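Local coordinates for protein response regulator receiver (Brucella melitensis biovar Abortus, PDB 4G97) that is a PhyR-type response regulator that probably relays stress signals by capturing an anti-sigma factor with its sigma-like domain once the receiver domain is phosphorylated, at residues Asp147-Ala152 with Ile169-Asp174; Tyr13-Ser18 with Ala30-Ala35. One frame throughout, in Å; residues are numbered along the deposited sequence.

Interaction 1. Residues Asp147-Ala152 with Ile169-Asp174; sequences DEPLIA and IARTKD
Arg171 carries this contact, sending its guanidinium across the turn that leads into helix 149-161. The meeting is mostly van der Waals. Pro149 lies over one face of the guanidinium, its CG 3.9 Å from Arg171 NH1, and the two side chains cross at about a right angle. On the opposite face sits a residue of Arg171's own segment, Ile169, whose CG2 stands 3.7 Å above the guanidinium plane and over its centre, so the flat group is sandwiched between aliphatic carbons. A bend at chi2 (-92°) folds the arginine chain into this slot. Ala152 CB fills in obliquely, 3.5 Å from Arg171 NH1, and also packs on Ile169 CG2 at 3.9 Å.

The polar component is slighter. Asp147 O lies 3.3 Å from Arg171 NH1, while the carboxylate of the same aspartate is turned from Arg171, its OD1 6.3 Å from that NH1, so any attraction acts only at a distance. Asp147 follows Glu146 in the position of the acidic pair that binds magnesium in many receiver domains.

Strand 141-145, helix 149-161 and strand 165-170 form a beta-alpha-beta unit, and the contact joins the start of its helix to the end of its second strand, an outermost strand of the sheet. Beyond Arg171, Thr172 caps helix 173-183 by bonding Glu175 N.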
loop_
_atom_site.group_PDB
_atom_site.type_symbol
_atom_site.label_atom_id
_atom_site.label_comp_id
_atom_site.label_asym_id
_atom_site.label_seq_id
_atom_site.Cartn_x
_atom_site.Cartn_y
_atom_site.Cartn_z
ATOM N N ASP A 147 -11.938 -11.582 10.898
ATOM C CA ASP A 147 -12.581 -12.731 11.568
ATOM C C ASP A 147 -11.614 -13.793 12.126
ATOM O O ASP A 147 -12.020 -14.547 13.005
ATOM C CB ASP A 147 -13.625 -13.399 10.654
ATOM C CG ASP A 147 -13.059 -14.041 9.398
ATOM O OD1 ASP A 147 -11.966 -13.614 8.944
ATOM O OD2 ASP A 147 -13.718 -14.943 8.849
ATOM N N GLU A 148 -10.378 -13.884 11.596
ATOM C CA GLU A 148 -9.374 -14.864 12.052
ATOM C C GLU A 148 -8.641 -14.335 13.287
ATOM O O GLU A 148 -7.834 -13.402 13.166
ATOM C CB GLU A 148 -8.376 -15.243 10.937
ATOM C CG GLU A 148 -8.794 -16.424 10.069
ATOM C CD GLU A 148 -9.246 -17.693 10.778
ATOM O OE1 GLU A 148 -8.513 -18.194 11.664
ATOM O OE2 GLU A 148 -10.351 -18.183 10.447
ATOM N N PRO A 149 -8.938 -14.897 14.486
ATOM C CA PRO A 149 -8.351 -14.350 15.715
ATOM C C PRO A 149 -6.849 -14.129 15.728
ATOM O O PRO A 149 -6.411 -13.048 16.138
ATOM C CB PRO A 149 -8.875 -15.290 16.797
ATOM C CG PRO A 149 -10.198 -15.749 16.251
ATOM C CD PRO A 149 -9.909 -15.970 14.804
ATOM N N LEU A 150 -6.062 -15.090 15.217
ATOM C CA LEU A 150 -4.610 -14.935 15.187
ATOM C C LEU A 150 -4.157 -13.803 14.260
ATOM O O LEU A 150 -3.226 -13.083 14.610
ATOM C CB LEU A 150 -3.910 -16.278 14.883
ATOM C CG LEU A 150 -2.384 -16.310 14.852
ATOM C CD1 LEU A 150 -1.797 -16.014 16.218
ATOM C CD2 LEU A 150 -1.893 -17.673 14.383
ATOM N N ILE A 151 -4.829 -13.621 13.103
ATOM C CA ILE A 151 -4.505 -12.518 12.179
ATOM C C ILE A 151 -4.873 -11.186 12.876
ATOM O O ILE A 151 -4.044 -10.287 12.909
ATOM C CB ILE A 151 -5.183 -12.670 10.783
ATOM C CG1 ILE A 151 -4.752 -13.999 10.112
ATOM C CG2 ILE A 151 -4.838 -11.457 9.866
ATOM C CD1 ILE A 151 -5.629 -14.468 8.884
ATOM N N ALA A 152 -6.085 -11.108 13.480
ATOM C CA ALA A 152 -6.601 -9.928 14.209
ATOM C C ALA A 152 -5.627 -9.482 15.318
ATOM O O ALA A 152 -5.314 -8.292 15.404
ATOM C CB ALA A 152 -7.974 -10.237 14.797
ATOM N N ILE A 169 -12.201 -4.891 17.349
ATOM C CA ILE A 169 -12.083 -5.855 16.267
ATOM C C ILE A 169 -13.480 -6.272 15.876
ATOM O O ILE A 169 -14.202 -6.843 16.694
ATOM C CB ILE A 169 -11.178 -7.066 16.663
ATOM C CG1 ILE A 169 -9.716 -6.604 16.940
ATOM C CG2 ILE A 169 -11.205 -8.140 15.571
ATOM C CD1 ILE A 169 -8.826 -7.594 17.612
ATOM N N ALA A 170 -13.872 -5.970 14.636
ATOM C CA ALA A 170 -15.176 -6.366 14.101
ATOM C C ALA A 170 -14.984 -7.639 13.246
ATOM O O ALA A 170 -14.034 -7.712 12.471
ATOM C CB ALA A 170 -15.746 -5.252 13.261
ATOM N N ARG A 171 -15.851 -8.650 13.433
ATOM C CA ARG A 171 -15.782 -9.927 12.715
ATOM C C ARG A 171 -16.773 -10.000 11.536
ATOM O O ARG A 171 -16.561 -10.779 10.606
ATOM C CB ARG A 171 -15.970 -11.123 13.683
ATOM C CG ARG A 171 -15.131 -11.070 14.971
ATOM C CD ARG A 171 -13.785 -11.765 14.850
ATOM N NE ARG A 171 -12.947 -11.588 16.044
ATOM C CZ ARG A 171 -11.626 -11.763 16.077
ATOM N NH1 ARG A 171 -10.964 -12.100 14.973
ATOM N NH2 ARG A 171 -10.954 -11.588 17.210
ATOM N N THR A 172 -17.847 -9.190 11.572
ATOM C CA THR A 172 -18.880 -9.160 10.514
ATOM C C THR A 172 -19.121 -7.725 10.062
ATOM O O THR A 172 -18.618 -6.807 10.704
ATOM C CB THR A 172 -20.215 -9.775 11.009
ATOM O OG1 THR A 172 -20.957 -8.788 11.735
ATOM C CG2 THR A 172 -20.026 -11.029 11.849
ATOM N N LYS A 173 -19.937 -7.529 8.998
ATOM C CA LYS A 173 -20.298 -6.200 8.495
ATOM C C LYS A 173 -21.104 -5.420 9.550
ATOM O O LYS A 173 -20.836 -4.238 9.773
ATOM C CB LYS A 173 -21.073 -6.319 7.180
ATOM C CG LYS A 173 -21.537 -4.985 6.604
ATOM C CD LYS A 173 -22.454 -5.181 5.420
ATOM C CE LYS A 173 -22.974 -3.871 4.890
ATOM N NZ LYS A 173 -24.046 -3.303 5.753
ATOM N N ASP A 174 -22.067 -6.096 10.205
ATOM C CA ASP A 174 -22.938 -5.546 11.249
ATOM C C ASP A 174 -22.153 -5.077 12.473
ATOM O O ASP A 174 -22.444 -4.000 12.990
ATOM C CB ASP A 174 -23.983 -6.579 11.656
#

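Interaction 2. Residues Tyr13-Ser18 with Ala30-Ala35; sequences YLRRFS and AYVAAA
Helices 11-22 and 25-41 meet here at a steep angle, the N-to-C directions of segments 13-18 and 30-35 lying 130° apart and their axes approaching to 9.4 Å. The backbones come nearest at Arg15 and Val32, whose CA atoms are 6.2 Å apart.

Val32 is the centrepiece. Its side chain points into the notch formed by Leu14 and its neighbour Arg15 on one turn of the facing helix and Ser18 on the next. With CG1 of Val32 anti to the backbone N (chi1 170°), both valine methyls bear on Leu14 and Arg15, each lying 4.0 Å from Leu14 CD2. Val32 CG2 alone reaches on to the floor, 3.6 Å from Ser18 CB and 3.8 Å from Arg15 CA. Leu14 and Val32 lie alongside with their ends pointing contrary ways, Leu14 CG 3.9 Å from Val32 CG2. The methylene chain of Arg15, extended from CG to NE, instead crosses the valine at about a right angle and flanks the notch.

At the far end, the hydroxyl of Ser18 rests 3.6 Å from Tyr31 CB but is committed to the main chain: OG donates a hydrogen bond to Gly28 O, near the start of helix 25-41. The Tyr31 ring turns off from segment 13-18; its side chain also touches Phe60 of helix 52-64, as do Leu14 and Ser18.

No hydrogen bond spans the two segments: the contact within them is apolar, and the serine bond ties the same two helices just beside it. Arg15 contributes its aliphatic part here while its NH1 bonds Leu226 O. With Gly28 O satisfying the serine hydroxyl, a polar group is accommodated in a buried apolar contact of the compact sigma-like helical bundle.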
loop_
_atom_site.group_PDB
_atom_site.type_symbol
_atom_site.label_atom_id
_atom_site.label_comp_id
_atom_site.label_asym_id
_atom_site.label_seq_id
_atom_site.Cartn_x
_atom_site.Cartn_y
_atom_site.Cartn_z
ATOM N N TYR A 13 1.563 -6.113 -9.045
ATOM C CA TYR A 13 2.392 -5.623 -7.945
ATOM C C TYR A 13 2.981 -4.247 -8.199
ATOM O O TYR A 13 3.284 -3.526 -7.241
ATOM C CB TYR A 13 3.473 -6.647 -7.534
ATOM C CG TYR A 13 2.902 -7.876 -6.860
ATOM C CD1 TYR A 13 1.678 -7.828 -6.193
ATOM C CD2 TYR A 13 3.601 -9.079 -6.849
ATOM C CE1 TYR A 13 1.140 -8.953 -5.584
ATOM C CE2 TYR A 13 3.075 -10.214 -6.231
ATOM C CZ TYR A 13 1.838 -10.145 -5.609
ATOM O OH TYR A 13 1.306 -11.236 -4.970
ATOM N N LEU A 14 3.187 -3.892 -9.472
ATOM C CA LEU A 14 3.708 -2.564 -9.794
ATOM C C LEU A 14 2.620 -1.519 -9.502
ATOM O O LEU A 14 2.944 -0.442 -9.007
ATOM C CB LEU A 14 4.222 -2.489 -11.236
ATOM C CG LEU A 14 4.760 -1.119 -11.703
ATOM C CD1 LEU A 14 6.085 -0.784 -11.052
ATOM C CD2 LEU A 14 4.868 -1.060 -13.233
ATOM N N ARG A 15 1.327 -1.857 -9.757
ATOM C CA ARG A 15 0.185 -0.991 -9.403
ATOM C C ARG A 15 0.124 -0.861 -7.872
ATOM O O ARG A 15 -0.099 0.233 -7.388
ATOM C CB ARG A 15 -1.152 -1.560 -9.938
ATOM C CG ARG A 15 -1.275 -1.426 -11.449
ATOM C CD ARG A 15 -2.629 -1.812 -12.008
ATOM N NE ARG A 15 -2.520 -1.989 -13.458
ATOM C CZ ARG A 15 -2.310 -3.156 -14.065
ATOM N NH1 ARG A 15 -2.287 -4.282 -13.366
ATOM N NH2 ARG A 15 -2.172 -3.209 -15.376
ATOM N N ARG A 16 0.348 -1.962 -7.106
ATOM C CA ARG A 16 0.346 -1.893 -5.643
ATOM C C ARG A 16 1.381 -0.847 -5.183
ATOM O O ARG A 16 1.052 0.075 -4.412
ATOM C CB ARG A 16 0.657 -3.262 -5.015
ATOM C CG ARG A 16 0.717 -3.191 -3.471
ATOM C CD ARG A 16 1.135 -4.500 -2.825
ATOM N NE ARG A 16 2.423 -4.953 -3.357
ATOM C CZ ARG A 16 2.869 -6.200 -3.312
ATOM N NH1 ARG A 16 2.158 -7.143 -2.713
ATOM N NH2 ARG A 16 4.030 -6.514 -3.864
ATOM N N PHE A 17 2.612 -0.963 -5.721
ATOM C CA PHE A 17 3.705 -0.045 -5.440
ATOM C C PHE A 17 3.323 1.395 -5.852
ATOM O O PHE A 17 3.461 2.307 -5.041
ATOM C CB PHE A 17 4.967 -0.511 -6.176
ATOM C CG PHE A 17 6.161 0.406 -6.054
ATOM C CD1 PHE A 17 6.788 0.603 -4.822
ATOM C CD2 PHE A 17 6.691 1.039 -7.176
ATOM C CE1 PHE A 17 7.889 1.453 -4.712
ATOM C CE2 PHE A 17 7.809 1.870 -7.063
ATOM C CZ PHE A 17 8.390 2.080 -5.828
ATOM N N SER A 18 2.791 1.578 -7.086
ATOM C CA SER A 18 2.408 2.886 -7.620
ATOM C C SER A 18 1.326 3.572 -6.769
ATOM O O SER A 18 1.457 4.753 -6.488
ATOM C CB SER A 18 1.947 2.755 -9.059
ATOM O OG SER A 18 1.905 4.031 -9.677
ATOM N N ALA A 30 -2.784 5.151 -13.248
ATOM C CA ALA A 30 -2.454 6.014 -14.386
ATOM C C ALA A 30 -0.962 6.067 -14.680
ATOM O O ALA A 30 -0.583 6.029 -15.854
ATOM C CB ALA A 30 -3.004 7.414 -14.169
ATOM N N TYR A 31 -0.111 6.107 -13.632
ATOM C CA TYR A 31 1.348 6.104 -13.781
ATOM C C TYR A 31 1.809 4.758 -14.326
ATOM O O TYR A 31 2.792 4.709 -15.070
ATOM C CB TYR A 31 2.047 6.360 -12.436
ATOM C CG TYR A 31 2.318 7.814 -12.113
ATOM C CD1 TYR A 31 1.686 8.440 -11.044
ATOM C CD2 TYR A 31 3.275 8.541 -12.821
ATOM C CE1 TYR A 31 1.947 9.775 -10.726
ATOM C CE2 TYR A 31 3.553 9.875 -12.507
ATOM C CZ TYR A 31 2.887 10.487 -11.455
ATOM O OH TYR A 31 3.157 11.798 -11.140
ATOM N N VAL A 32 1.113 3.656 -13.960
ATOM C CA VAL A 32 1.485 2.324 -14.468
ATOM C C VAL A 32 1.094 2.224 -15.937
ATOM O O VAL A 32 1.923 1.805 -16.746
ATOM C CB VAL A 32 0.944 1.140 -13.624
ATOM C CG1 VAL A 32 1.156 -0.198 -14.344
ATOM C CG2 VAL A 32 1.627 1.115 -12.256
ATOM N N ALA A 33 -0.144 2.665 -16.274
ATOM C CA ALA A 33 -0.680 2.664 -17.637
ATOM C C ALA A 33 0.196 3.490 -18.583
ATOM O O ALA A 33 0.482 3.028 -19.697
ATOM C CB ALA A 33 -2.114 3.163 -17.649
ATOM N N ALA A 34 0.681 4.669 -18.117
ATOM C CA ALA A 34 1.571 5.557 -18.891
ATOM C C ALA A 34 2.920 4.910 -19.164
ATOM O O ALA A 34 3.432 5.040 -20.273
ATOM C CB ALA A 34 1.767 6.893 -18.185
ATOM N N ALA A 35 3.496 4.206 -18.181
ATOM C CA ALA A 35 4.790 3.556 -18.378
ATOM C C ALA A 35 4.650 2.372 -19.335
ATOM O O ALA A 35 5.559 2.113 -20.128
ATOM C CB ALA A 35 5.370 3.106 -17.050
#

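Overall arrangement
Interactions 1 and 2 belong to the two halves of the protein, the receiver domain and the sigma-like helical region, and lie on opposite sides of the chain's centre. Their centres are 31 Å apart and their nearest atoms about 15 Å, so they do not touch. In the chain, interaction 2 closes before interaction 1 opens. Interaction 1 belongs to the receiver fold that also bears Asp191, the predicted phosphorylation site, unmodified here. Interaction 2 is linked to that domain through Arg15, which reaches Leu226 of the receiver range, consistent with a docked arrangement of the two halves. The calcium ion is held by His265 and His268 of the C-terminal histidine tag, apart from both contacts.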